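Long-range contacts in methylated RNA-binding protein 1 (Saccharomyces cerevisiae S288c, PDB 4RCM), which reads N6-methyladenosine marks in RNA through its YTH domain and regulates phosphate metabolism by destabilising PHO4 mRNA: residues W106-D111 against N149-Q154; K60-F65 against C74-M79; L121-E126 against E138-I143. One frame throughout, in Å; residues are numbered along the deposited sequence. Where two conformers were deposited one is given.

Interaction 1 (W106-D111 against N149-Q154); sequences WVIVRD and NLFKTQ
R110 and F151 meet through a hydrogen bond to the F151 carbonyl and through carbon packing. The polar part rests on one nitrogen of the arginine: NH1 of R110 donates to the backbone O of T153 at 2.7 Å and to the backbone O of F151 at 2.9 Å. Both acceptors lie near the guanidinium plane, at its edge, but the two carbonyls are used differently. That of T153 receives NH1 within its own plane, whereas NH1 stands 55° out of the carbonyl plane of F151. The side chain reaches them by bending twice: CG sits between the backbone N and carbonyl carbon (chi1 55°), and further turns follow at chi2 and chi3. NE of R110 bonds the O of D111, which helps fix the rotation of the group, and NH2 has a salt bridge to D155.

Carbon contacts complete the interface. CD of R110 is 3.5 Å from CD1 of F151, with guanidinium and phenyl planes 77° apart, while CG2 of I108 approaches CD1 of F151 obliquely at 4.0 Å. V76 of the neighbouring strand 72-79 also touches F151. On the strand, V107 and I108 together pair with the single residue V76, a classic beta bulge.

Two backbone carbonyls held by one guanidinium nitrogen, together with a ring packed on the strand, imply that the C-terminal end of helix 141-151 and the chain leaving it are fastened to strand 102-112 by polar and apolar contacts alike.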
ATOM      1  N   TRP A 106       7.211  -0.984   5.507  1.00 10.88           N
ATOM      2  CA  TRP A 106       6.372   0.204   5.573  1.00 12.53           C
ATOM      3  C   TRP A 106       7.329   1.371   5.474  1.00 13.27           C
ATOM      4  O   TRP A 106       8.148   1.561   6.373  1.00 20.77           O
ATOM      5  CB  TRP A 106       5.564   0.180   6.868  1.00 11.15           C
ATOM      6  CG  TRP A 106       4.333  -0.673   6.740  1.00 11.07           C
ATOM      7  CD1 TRP A 106       4.274  -2.046   6.689  1.00 10.39           C
ATOM      8  CD2 TRP A 106       3.009  -0.214   6.478  1.00  9.54           C
ATOM      9  NE1 TRP A 106       2.984  -2.448   6.498  1.00  9.63           N
ATOM     10  CE2 TRP A 106       2.186  -1.338   6.368  1.00  9.71           C
ATOM     11  CE3 TRP A 106       2.436   1.044   6.356  1.00  9.97           C
ATOM     12  CZ2 TRP A 106       0.815  -1.246   6.142  1.00  9.34           C
ATOM     13  CZ3 TRP A 106       1.069   1.125   6.138  1.00  9.87           C
ATOM     14  CH2 TRP A 106       0.280  -0.012   6.027  1.00  9.36           C
ATOM     15  N   VAL A 107       7.335   2.053   4.342  1.00 11.32           N
ATOM     16  CA  VAL A 107       8.242   3.208   4.124  1.00 11.53           C
ATOM     17  C   VAL A 107       7.647   4.499   4.695  1.00 10.54           C
ATOM     18  O   VAL A 107       8.381   5.323   5.237  1.00 10.15           O
ATOM     19  CB  VAL A 107       8.642   3.399   2.627  1.00 12.68           C
ATOM     20  CG1 VAL A 107       9.494   2.240   2.138  1.00 15.12           C
ATOM     21  CG2 VAL A 107       7.418   3.524   1.719  1.00 13.15           C
ATOM     22  N   ILE A 108       6.318   4.642   4.610  1.00  9.69           N
ATOM     23  CA  ILE A 108       5.608   5.829   5.132  1.00  9.19           C
ATOM     24  C   ILE A 108       4.390   5.476   5.979  1.00  9.38           C
ATOM     25  O   ILE A 108       3.558   4.692   5.585  1.00  9.80           O
ATOM     26  CB  ILE A 108       5.136   6.781   3.997  1.00  8.92           C
ATOM     27  CG1 ILE A 108       6.317   7.349   3.234  1.00  8.97           C
ATOM     28  CG2 ILE A 108       4.265   7.954   4.554  1.00  9.76           C
ATOM     29  CD1 ILE A 108       5.958   7.859   1.845  1.00  9.29           C
ATOM     30  N   VAL A 109       4.237   6.132   7.147  1.00 10.05           N
ATOM     31  CA  VAL A 109       3.123   5.824   8.030  1.00  9.94           C
ATOM     32  C   VAL A 109       2.578   7.152   8.495  1.00 10.14           C
ATOM     33  O   VAL A 109       3.256   7.833   9.249  1.00  8.87           O
ATOM     34  CB  VAL A 109       3.554   5.005   9.259  1.00 10.90           C
ATOM     35  CG1 VAL A 109       2.374   4.777  10.202  1.00 11.39           C
ATOM     36  CG2 VAL A 109       4.144   3.684   8.826  1.00 11.30           C
ATOM     37  N   ARG A 110       1.432   7.541   7.925  1.00 10.56           N
ATOM     38  CA  ARG A 110       0.734   8.765   8.241  1.00 13.50           C
ATOM     39  C   ARG A 110      -0.549   8.753   7.426  1.00 16.05           C
ATOM     40  O   ARG A 110      -0.627   8.135   6.391  1.00 16.00           O
ATOM     41  CB  ARG A 110       1.534  10.028   7.916  1.00 13.26           C
ATOM     42  CG  ARG A 110       2.042  10.169   6.470  1.00 16.32           C
ATOM     43  CD  ARG A 110       1.146  10.957   5.491  1.00 16.46           C
ATOM     44  NE  ARG A 110       0.596  12.214   6.036  1.00 15.93           N
ATOM     45  CZ  ARG A 110       1.088  13.442   5.862  1.00 16.95           C
ATOM     46  NH1 ARG A 110       2.223  13.676   5.191  1.00 16.72           N
ATOM     47  NH2 ARG A 110       0.462  14.450   6.419  1.00 17.59           N
ATOM     48  N   ASP A 111      -1.556   9.429   7.911  1.00 16.94           N
ATOM     49  CA  ASP A 111      -2.837   9.513   7.174  1.00 21.86           C
ATOM     50  C   ASP A 111      -2.822  10.656   6.155  1.00 20.12           C
ATOM     51  O   ASP A 111      -2.252  11.695   6.379  1.00 23.62           O
ATOM     52  CB  ASP A 111      -4.000   9.720   8.156  1.00 23.40           C
ATOM     53  CG  ASP A 111      -4.326   8.466   8.975  1.00 30.35           C
ATOM     54  OD1 ASP A 111      -3.792   7.335   8.729  1.00 27.47           O
ATOM     55  OD2 ASP A 111      -5.151   8.614   9.902  1.00 43.32           O
ATOM     56  N   ASN A 149       4.414  12.010  -3.172  1.00 11.45           N
ATOM     57  CA  ASN A 149       4.919  13.338  -2.807  1.00 11.42           C
ATOM     58  C   ASN A 149       4.021  14.052  -1.822  1.00 12.45           C
ATOM     59  O   ASN A 149       4.505  14.821  -0.948  1.00 10.09           O
ATOM     60  CB  ASN A 149       5.168  14.218  -4.043  1.00 12.31           C
ATOM     61  CG  ASN A 149       6.420  13.817  -4.815  1.00 11.01           C
ATOM     62  OD1 ASN A 149       7.416  13.316  -4.237  1.00 11.30           O
ATOM     63  ND2 ASN A 149       6.370  13.986  -6.125  1.00 10.45           N
ATOM     64  N   LEU A 150       2.720  13.789  -1.922  1.00 12.61           N
ATOM     65  CA  LEU A 150       1.776  14.297  -0.918  1.00 14.57           C
ATOM     66  C   LEU A 150       2.019  13.584   0.416  1.00 14.08           C
ATOM     67  O   LEU A 150       2.027  14.207   1.470  1.00 13.43           O
ATOM     68  CB  LEU A 150       0.333  14.138  -1.424  1.00 16.17           C
ATOM     69  CG  LEU A 150      -0.837  14.645  -0.616  1.00 17.76           C
ATOM     70  CD1 LEU A 150      -0.896  16.180  -0.578  1.00 17.83           C
ATOM     71  CD2 LEU A 150      -2.160  14.079  -1.160  1.00 17.36           C
ATOM     72  N   PHE A 151       2.265  12.280   0.367  1.00 14.00           N
ATOM     73  CA  PHE A 151       2.517  11.515   1.595  1.00 14.54           C
ATOM     74  C   PHE A 151       3.805  12.001   2.313  1.00 15.14           C
ATOM     75  O   PHE A 151       3.879  11.930   3.553  1.00 14.59           O
ATOM     76  CB  PHE A 151       2.592   9.987   1.324  1.00 14.30           C
ATOM     77  CG  PHE A 151       1.265   9.252   1.458  1.00 13.74           C
ATOM     78  CD1 PHE A 151       0.820   8.776   2.718  1.00 13.68           C
ATOM     79  CD2 PHE A 151       0.478   8.983   0.352  1.00 13.92           C
ATOM     80  CE1 PHE A 151      -0.393   8.084   2.863  1.00 12.95           C
ATOM     81  CE2 PHE A 151      -0.751   8.310   0.481  1.00 14.12           C
ATOM     82  CZ  PHE A 151      -1.180   7.842   1.741  1.00 13.88           C
ATOM     83  N   LYS A 152       4.804  12.442   1.529  1.00 16.19           N
ATOM     84  CA  LYS A 152       6.107  12.924   2.043  1.00 17.46           C
ATOM     85  C   LYS A 152       6.022  14.330   2.636  1.00 19.44           C
ATOM     86  O   LYS A 152       7.012  14.853   3.142  1.00 17.85           O
ATOM     87  CB  LYS A 152       7.199  12.921   0.919  1.00 17.34           C
ATOM     88  CG  LYS A 152       7.841  11.576   0.655  1.00 18.03           C
ATOM     89  CD  LYS A 152       8.480  11.475  -0.727  1.00 20.23           C
ATOM     90  CE  LYS A 152       9.981  11.278  -0.739  1.00 20.49           C
ATOM     91  NZ  LYS A 152      10.602  11.354  -2.101  1.00 19.84           N
ATOM     92  N   THR A 153       4.885  15.001   2.522  1.00 23.90           N
ATOM     93  CA  THR A 153       4.833  16.376   2.998  1.00 23.92           C
ATOM     94  C   THR A 153       4.791  16.414   4.529  1.00 25.12           C
ATOM     95  O   THR A 153       3.945  15.771   5.150  1.00 21.83           O
ATOM     96  CB  THR A 153       3.634  17.126   2.449  1.00 24.89           C
ATOM     97  OG1 THR A 153       3.663  17.071   1.022  1.00 26.92           O
ATOM     98  CG2 THR A 153       3.659  18.618   2.913  1.00 25.33           C
ATOM     99  N   GLN A 154       5.684  17.201   5.122  1.00 22.92           N
ATOM    100  CA  GLN A 154       5.790  17.300   6.571  1.00 24.20           C
ATOM    101  C   GLN A 154       4.738  18.298   7.066  1.00 26.93           C
ATOM    102  O   GLN A 154       5.088  19.369   7.511  1.00 25.09           O
ATOM    103  CB  GLN A 154       7.209  17.747   6.973  1.00 25.59           C
ATOM    104  CG  GLN A 154       7.493  19.239   6.814  1.00 29.74           C
TER

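Interaction 2 (K60-F65 against C74-M79); sequences KVFLFF and CGVAEM
E78 lies over the F62 ring, its CG 4.2 Å from the ring centroid and 17° off the ring normal, a CH-pi contact that separates the dense part of this interface from its wet end. On the dense side, V76 continues the same face: its CG1 is 3.8 Å from CD2 of F62, and its CG2 lies alongside F64. From helix 141-151, I148 touches V76 and I147 touches F64, burying this face of the strands. The other face carries L63, F65 and A77, where CB of A77 meets CE1 of F65 at 3.9 Å; F65 in turn packs against W106.

The strands form an antiparallel beta hairpin in the central sheet of the YTH domain; the axes of 61-65 and 74-79 approach to 4.6 Å, with directions at 150°. L63 and A77 are a hydrogen-bonded pair: N of L63 reaches O of A77 at 2.7 Å, and N of A77 returns a bond to O of L63 at 3.0 Å. F62 with E78 and F64 with V76 are non-hydrogen-bonded pairs.

At the wet end, K60 and E78 approach without a salt bridge. The extended E78 chain, with CG anti to the backbone N (chi1 -171°), brings OE2 to 3.4 Å from CG of K60, but NZ of K60 bonds O of N11. One water joins NZ of K60 to OE1 of E78; a second accepts from N of V61 and donates to OE2 of E78 and O of M79.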
ATOM      1  N   LYS A  60      10.753  -0.956  -8.487  1.00 12.13           N
ATOM      2  CA  LYS A  60      10.070  -1.333  -7.228  1.00 12.69           C
ATOM      3  C   LYS A  60       8.527  -1.488  -7.371  1.00 12.17           C
ATOM      4  O   LYS A  60       7.956  -0.993  -8.331  1.00 11.20           O
ATOM      5  CB  LYS A  60      10.375  -0.238  -6.162  1.00 12.44           C
ATOM      6  CG  LYS A  60      11.877   0.022  -5.970  1.00 12.49           C
ATOM      7  CD  LYS A  60      12.146   1.133  -4.968  1.00 13.37           C
ATOM      8  CE  LYS A  60      13.641   1.468  -4.793  1.00 13.95           C
ATOM      9  NZ  LYS A  60      13.852   2.637  -3.853  1.00 13.56           N
ATOM     10  N   VAL A  61       7.895  -2.206  -6.410  1.00 12.56           N
ATOM     11  CA  VAL A  61       6.417  -2.223  -6.209  1.00 11.43           C
ATOM     12  C   VAL A  61       6.072  -1.536  -4.873  1.00 11.20           C
ATOM     13  O   VAL A  61       6.599  -1.921  -3.794  1.00 10.52           O
ATOM     14  CB  VAL A  61       5.826  -3.625  -6.230  1.00 13.53           C
ATOM     15  CG1 VAL A  61       4.369  -3.653  -5.791  1.00 11.64           C
ATOM     16  CG2 VAL A  61       5.908  -4.199  -7.625  1.00 11.92           C
ATOM     17  N   PHE A  62       5.234  -0.510  -4.969  1.00  9.50           N
ATOM     18  CA  PHE A  62       4.657   0.142  -3.796  1.00 10.11           C
ATOM     19  C   PHE A  62       3.159  -0.083  -3.684  1.00  8.15           C
ATOM     20  O   PHE A  62       2.441  -0.200  -4.724  1.00  7.26           O
ATOM     21  CB  PHE A  62       4.951   1.629  -3.805  1.00 11.50           C
ATOM     22  CG  PHE A  62       6.371   1.930  -3.503  1.00 13.07           C
ATOM     23  CD1 PHE A  62       7.318   1.850  -4.499  1.00 13.77           C
ATOM     24  CD2 PHE A  62       6.756   2.193  -2.218  1.00 13.41           C
ATOM     25  CE1 PHE A  62       8.642   2.113  -4.218  1.00 15.18           C
ATOM     26  CE2 PHE A  62       8.068   2.440  -1.911  1.00 14.92           C
ATOM     27  CZ  PHE A  62       9.022   2.395  -2.911  1.00 14.72           C
ATOM     28  N   LEU A  63       2.699  -0.085  -2.423  1.00  7.97           N
ATOM     29  CA  LEU A  63       1.307  -0.381  -2.038  1.00  7.02           C
ATOM     30  C   LEU A  63       0.763   0.739  -1.241  1.00  7.24           C
ATOM     31  O   LEU A  63       1.305   1.004  -0.172  1.00  6.65           O
ATOM     32  CB  LEU A  63       1.278  -1.572  -1.163  1.00  7.01           C
ATOM     33  CG  LEU A  63       2.020  -2.752  -1.834  1.00  7.14           C
ATOM     34  CD1 LEU A  63       1.991  -3.914  -0.903  1.00  7.55           C
ATOM     35  CD2 LEU A  63       1.351  -3.115  -3.118  1.00  7.86           C
ATOM     36  N   PHE A  64      -0.271   1.390  -1.746  1.00  6.90           N
ATOM     37  CA  PHE A  64      -0.983   2.392  -0.945  1.00  8.20           C
ATOM     38  C   PHE A  64      -2.034   1.654  -0.089  1.00  8.15           C
ATOM     39  O   PHE A  64      -3.058   1.172  -0.600  1.00  9.10           O
ATOM     40  CB  PHE A  64      -1.681   3.408  -1.835  1.00  9.83           C
ATOM     41  CG  PHE A  64      -0.755   4.210  -2.717  1.00 12.04           C
ATOM     42  CD1 PHE A  64       0.101   5.158  -2.177  1.00 12.42           C
ATOM     43  CD2 PHE A  64      -0.767   4.044  -4.098  1.00 13.79           C
ATOM     44  CE1 PHE A  64       0.913   5.937  -2.999  1.00 12.93           C
ATOM     45  CE2 PHE A  64       0.079   4.818  -4.910  1.00 13.30           C
ATOM     46  CZ  PHE A  64       0.901   5.758  -4.353  1.00 11.48           C
ATOM     47  N   PHE A  65      -1.775   1.545   1.198  1.00  9.03           N
ATOM     48  CA  PHE A  65      -2.756   0.962   2.128  1.00  9.62           C
ATOM     49  C   PHE A  65      -3.958   1.827   2.490  1.00 11.55           C
ATOM     50  O   PHE A  65      -3.842   2.931   3.040  1.00 10.56           O
ATOM     51  CB  PHE A  65      -2.062   0.525   3.366  1.00  9.26           C
ATOM     52  CG  PHE A  65      -1.459  -0.827   3.239  1.00  9.07           C
ATOM     53  CD1 PHE A  65      -0.236  -1.015   2.614  1.00  9.44           C
ATOM     54  CD2 PHE A  65      -2.121  -1.908   3.762  1.00  9.83           C
ATOM     55  CE1 PHE A  65       0.317  -2.315   2.521  1.00 10.30           C
ATOM     56  CE2 PHE A  65      -1.568  -3.175   3.699  1.00 10.09           C
ATOM     57  CZ  PHE A  65      -0.376  -3.377   3.048  1.00  9.66           C
ATOM     58  N   CYS A  74      -3.734   5.095   4.980  1.00 13.70           N
ATOM     59  CA  CYS A  74      -2.878   5.208   6.169  1.00 13.99           C
ATOM     60  C   CYS A  74      -1.323   4.952   6.050  1.00 10.88           C
ATOM     61  O   CYS A  74      -0.600   5.040   7.042  1.00  8.93           O
ATOM     62  CB  CYS A  74      -3.481   4.442   7.318  1.00 17.96           C
ATOM     63  SG  CYS A  74      -4.051   2.815   6.945  1.00 24.34           S
ATOM     64  N   GLY A  75      -0.829   4.687   4.849  1.00  8.89           N
ATOM     65  CA  GLY A  75       0.608   4.741   4.618  1.00  7.73           C
ATOM     66  C   GLY A  75       0.990   3.938   3.393  1.00  6.89           C
ATOM     67  O   GLY A  75       0.135   3.519   2.639  1.00  5.93           O
ATOM     68  N   VAL A  76       2.290   3.814   3.194  1.00  6.58           N
ATOM     69  CA  VAL A  76       2.826   3.197   1.940  1.00  6.06           C
ATOM     70  C   VAL A  76       3.813   2.124   2.310  1.00  5.75           C
ATOM     71  O   VAL A  76       4.678   2.337   3.099  1.00  5.14           O
ATOM     72  CB  VAL A  76       3.477   4.274   1.059  1.00  5.93           C
ATOM     73  CG1 VAL A  76       3.782   3.716  -0.313  1.00  5.96           C
ATOM     74  CG2 VAL A  76       2.561   5.529   0.928  1.00  5.84           C
ATOM     75  N   ALA A  77       3.718   0.961   1.686  1.00  6.50           N
ATOM     76  CA  ALA A  77       4.682  -0.080   1.924  1.00  7.08           C
ATOM     77  C   ALA A  77       5.233  -0.532   0.588  1.00  7.42           C
ATOM     78  O   ALA A  77       4.550  -0.408  -0.478  1.00  6.53           O
ATOM     79  CB  ALA A  77       4.053  -1.277   2.616  1.00  8.13           C
ATOM     80  N   GLU A  78       6.462  -1.011   0.645  1.00  7.17           N
ATOM     81  CA  GLU A  78       7.105  -1.554  -0.537  1.00  8.40           C
ATOM     82  C   GLU A  78       7.001  -3.022  -0.398  1.00  7.96           C
ATOM     83  O   GLU A  78       7.231  -3.521   0.706  1.00  7.41           O
ATOM     84  CB  GLU A  78       8.575  -1.146  -0.589  1.00  9.28           C
ATOM     85  CG  GLU A  78       9.267  -1.500  -1.903  1.00 10.97           C
ATOM     86  CD  GLU A  78      10.755  -1.137  -1.979  1.00 12.77           C
ATOM     87  OE1 GLU A  78      11.332  -0.552  -1.045  1.00 12.99           O
ATOM     88  OE2 GLU A  78      11.369  -1.526  -2.984  1.00 11.97           O
ATOM     89  N   MET A  79       6.677  -3.717  -1.508  1.00  8.89           N
ATOM     90  CA  MET A  79       6.737  -5.170  -1.616  1.00 10.03           C
ATOM     91  C   MET A  79       8.194  -5.598  -1.860  1.00 10.87           C
ATOM     92  O   MET A  79       8.823  -5.168  -2.843  1.00 10.89           O
ATOM     93  CB  MET A  79       5.820  -5.650  -2.792  1.00  9.71           C
ATOM     94  CG  MET A  79       5.830  -7.132  -3.058  1.00 10.86           C
ATOM     95  SD  MET A  79       4.714  -7.497  -4.425  1.00 11.57           S
ATOM     96  CE  MET A  79       4.774  -9.303  -4.411  1.00 12.87           C
TER
HETATM   97  O   HOH W   1      12.538   1.678  -1.365  1.00 14.48           O
HETATM   98  O   HOH W   2      10.016  -3.368  -4.550  1.00  9.99           O

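Interaction 3 (L121-E126 against E138-I143); sequences LIPSNE and EIPYSI
A type I beta turn, I122 to N125, faces the start of helix 141-151 across a small apolar contact of the YTH domain. The turn is closed by a backbone bond from N of N125 to O of I122, and I122, at its first position, carries most of the apolar touching. CD1 of I122 meets CD1 of I139 at 3.7 Å, the two isoleucine side chains crossing at about a right angle. In I139, CG1 lies anti to the carbonyl carbon (chi1 -56°), and the further bend at chi2 (-67°) carries CD1 to this meeting point. The same CD1 of I122 is 4.2 Å from CG2 of I143, so one methyl bridges the residue before the helix N-cap and the first turn of the helix. The other branch, CG2 of I122, approaches the backbone O of E138 at 4.0 Å. Further toward the surface the fit is wider: CD of P123 and CG of P140 are 4.3 Å apart, and P140 occupies the N-cap position.

The polar link is made through water. S124 OG and O of E138 are 4.1 Å apart; between them a water lies 2.6 Å from OG of S124 and donates to O of E138. The E138 carboxylate serves a different partner, forming a salt bridge with R17 of strand 17-23, while I139 has a backbone bond to F18 of that strand. The geometry is that of a beta turn packed against a strand-to-helix junction: the turn's leading isoleucine reaches both the short, weakly bonded strand 138-139 and the first turn of the helix.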
ATOM      1  N   LEU A 121      -7.586  10.796 -10.483  1.00 20.77           N
ATOM      2  CA  LEU A 121      -8.543  10.033 -11.233  1.00 19.33           C
ATOM      3  C   LEU A 121      -7.781   8.959 -11.973  1.00 19.07           C
ATOM      4  O   LEU A 121      -6.675   9.220 -12.477  1.00 20.08           O
ATOM      5  CB  LEU A 121      -9.318  10.966 -12.193  1.00 21.38           C
ATOM      6  CG  LEU A 121      -9.862  12.197 -11.465  1.00 23.75           C
ATOM      7  CD1 LEU A 121     -10.634  13.132 -12.399  1.00 29.27           C
ATOM      8  CD2 LEU A 121     -10.734  11.781 -10.282  1.00 24.53           C
ATOM      9  N   ILE A 122      -8.340   7.758 -12.014  1.00 16.74           N
ATOM     10  CA  ILE A 122      -7.602   6.602 -12.464  1.00 21.46           C
ATOM     11  C   ILE A 122      -8.126   6.070 -13.804  1.00 28.68           C
ATOM     12  O   ILE A 122      -9.151   5.401 -13.856  1.00 26.31           O
ATOM     13  CB  ILE A 122      -7.618   5.465 -11.420  1.00 21.32           C
ATOM     14  CG1 ILE A 122      -7.194   5.988 -10.038  1.00 22.21           C
ATOM     15  CG2 ILE A 122      -6.724   4.306 -11.881  1.00 22.16           C
ATOM     16  CD1 ILE A 122      -5.814   6.641 -10.005  1.00 20.79           C
ATOM     17  N   PRO A 123      -7.379   6.324 -14.891  1.00 37.32           N
ATOM     18  CA  PRO A 123      -7.902   6.012 -16.212  1.00 39.36           C
ATOM     19  C   PRO A 123      -8.487   4.598 -16.384  1.00 37.99           C
ATOM     20  O   PRO A 123      -9.443   4.437 -17.142  1.00 35.97           O
ATOM     21  CB  PRO A 123      -6.681   6.215 -17.125  1.00 38.96           C
ATOM     22  CG  PRO A 123      -5.836   7.206 -16.428  1.00 38.00           C
ATOM     23  CD  PRO A 123      -6.088   7.050 -14.956  1.00 40.09           C
ATOM     24  N   SER A 124      -7.954   3.608 -15.670  1.00 35.90           N
ATOM     25  CA  SER A 124      -8.315   2.206 -15.887  1.00 39.94           C
ATOM     26  C   SER A 124      -9.338   1.692 -14.877  1.00 44.98           C
ATOM     27  O   SER A 124      -9.636   0.490 -14.852  1.00 48.81           O
ATOM     28  CB  SER A 124      -7.077   1.315 -15.807  1.00 41.82           C
ATOM     29  OG  SER A 124      -6.635   1.189 -14.466  1.00 37.26           O
ATOM     30  N   ASN A 125      -9.821   2.584 -14.015  1.00 40.25           N
ATOM     31  CA  ASN A 125     -11.020   2.334 -13.229  1.00 38.69           C
ATOM     32  C   ASN A 125     -12.008   3.413 -13.649  1.00 37.94           C
ATOM     33  O   ASN A 125     -12.317   4.352 -12.897  1.00 30.82           O
ATOM     34  CB  ASN A 125     -10.752   2.369 -11.719  1.00 37.84           C
ATOM     35  CG  ASN A 125     -11.954   1.893 -10.905  1.00 38.52           C
ATOM     36  OD1 ASN A 125     -12.702   1.009 -11.339  1.00 43.07           O
ATOM     37  ND2 ASN A 125     -12.146   2.476  -9.719  1.00 39.71           N
ATOM     38  N   GLU A 126     -12.418   3.310 -14.915  1.00 38.38           N
ATOM     39  CA  GLU A 126     -13.395   4.208 -15.514  1.00 34.20           C
ATOM     40  C   GLU A 126     -13.220   5.651 -15.030  1.00 31.18           C
ATOM     41  O   GLU A 126     -14.204   6.331 -14.747  1.00 30.82           O
ATOM     42  CB  GLU A 126     -14.820   3.682 -15.211  1.00 32.56           C
ATOM     43  N   GLU A 138      -4.278  -1.271  -9.983  1.00 13.43           N
ATOM     44  CA  GLU A 138      -3.002  -0.613 -10.389  1.00 15.43           C
ATOM     45  C   GLU A 138      -3.139   0.868 -10.642  1.00 14.50           C
ATOM     46  O   GLU A 138      -4.114   1.332 -11.258  1.00 14.76           O
ATOM     47  CB  GLU A 138      -2.361  -1.241 -11.606  1.00 16.76           C
ATOM     48  CG  GLU A 138      -1.019  -0.590 -11.956  1.00 16.59           C
ATOM     49  CD  GLU A 138      -0.097  -1.455 -12.777  1.00 19.65           C
ATOM     50  OE1 GLU A 138      -0.495  -2.534 -13.228  1.00 20.14           O
ATOM     51  OE2 GLU A 138       1.066  -1.059 -12.951  1.00 23.09           O
ATOM     52  N   ILE A 139      -2.124   1.605 -10.204  1.00 14.43           N
ATOM     53  CA  ILE A 139      -2.102   3.045 -10.300  1.00 15.02           C
ATOM     54  C   ILE A 139      -0.907   3.485 -11.209  1.00 15.31           C
ATOM     55  O   ILE A 139       0.256   3.192 -10.911  1.00 15.15           O
ATOM     56  CB  ILE A 139      -1.942   3.707  -8.922  1.00 15.53           C
ATOM     57  CG1 ILE A 139      -3.045   3.268  -7.918  1.00 16.16           C
ATOM     58  CG2 ILE A 139      -1.886   5.213  -9.070  1.00 15.37           C
ATOM     59  CD1 ILE A 139      -4.462   3.719  -8.228  1.00 14.48           C
ATOM     60  N   PRO A 140      -1.197   4.182 -12.314  1.00 16.09           N
ATOM     61  CA  PRO A 140      -0.107   4.578 -13.242  1.00 15.72           C
ATOM     62  C   PRO A 140       1.069   5.274 -12.538  1.00 14.05           C
ATOM     63  O   PRO A 140       0.859   6.062 -11.648  1.00 12.45           O
ATOM     64  CB  PRO A 140      -0.782   5.601 -14.179  1.00 17.24           C
ATOM     65  CG  PRO A 140      -2.247   5.392 -14.031  1.00 19.36           C
ATOM     66  CD  PRO A 140      -2.442   4.934 -12.588  1.00 17.51           C
ATOM     67  N   TYR A 141       2.290   5.039 -13.013  1.00 12.39           N
ATOM     68  CA  TYR A 141       3.486   5.567 -12.372  1.00 12.16           C
ATOM     69  C   TYR A 141       3.393   7.041 -11.990  1.00 11.93           C
ATOM     70  O   TYR A 141       3.557   7.422 -10.802  1.00  9.33           O
ATOM     71  CB  TYR A 141       4.664   5.332 -13.318  1.00 13.21           C
ATOM     72  CG  TYR A 141       5.973   5.785 -12.794  1.00 12.71           C
ATOM     73  CD1 TYR A 141       6.703   5.025 -11.871  1.00 12.07           C
ATOM     74  CD2 TYR A 141       6.509   6.985 -13.228  1.00 12.71           C
ATOM     75  CE1 TYR A 141       7.948   5.475 -11.399  1.00 13.16           C
ATOM     76  CE2 TYR A 141       7.741   7.433 -12.782  1.00 13.12           C
ATOM     77  CZ  TYR A 141       8.463   6.695 -11.874  1.00 11.86           C
ATOM     78  OH  TYR A 141       9.639   7.245 -11.446  1.00 11.73           O
ATOM     79  N   SER A 142       3.082   7.875 -12.980  1.00 11.86           N
ATOM     80  CA  SER A 142       3.065   9.327 -12.725  0.50 10.79           C
ATOM     81  C   SER A 142       2.089   9.766 -11.621  1.00 11.50           C
ATOM     82  O   SER A 142       2.453  10.647 -10.810  1.00 10.85           O
ATOM     83  CB  SER A 142       2.871  10.139 -14.017  0.50 10.49           C
ATOM     84  OG  SER A 142       1.670   9.817 -14.673  0.50  9.28           O
ATOM     85  N   ILE A 143       0.889   9.189 -11.572  1.00 11.84           N
ATOM     86  CA  ILE A 143      -0.082   9.486 -10.514  1.00 11.63           C
ATOM     87  C   ILE A 143       0.487   8.964  -9.185  1.00 10.08           C
ATOM     88  O   ILE A 143       0.445   9.652  -8.147  1.00  8.06           O
ATOM     89  CB  ILE A 143      -1.460   8.773 -10.727  1.00 15.11           C
ATOM     90  CG1 ILE A 143      -2.062   9.009 -12.132  1.00 18.42           C
ATOM     91  CG2 ILE A 143      -2.458   9.203  -9.659  1.00 13.87           C
ATOM     92  CD1 ILE A 143      -2.211  10.432 -12.478  1.00 20.84           C
TER
HETATM   93  O   HOH W   3      -4.466   2.341 -13.518  1.00 29.18           O

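Overall arrangement
Following the chain from the N terminus, interaction 2 closes first: 60-65 and 74-79, with eight residues between them, lie on the two arms of a hairpin within the central sheet. Interaction 1 opens only later, on strand 102-112, and closes at 149-154, on the last turn of helix 141-151 and the chain after it. Interaction 3 opens and closes within that span, so it nests in interaction 1, while interaction 2 precedes both in series; none cross. Interactions 1 and 2 touch directly: strands 102-112 and 72-79 are neighbours, and backbone hydrogen bonds join V76 to V107 and I108. Interactions 1 and 3, about 19 Å apart between centres, share helix 141-151, tying its C-terminal end to strand 102-112 and its start to the turn at 122-125.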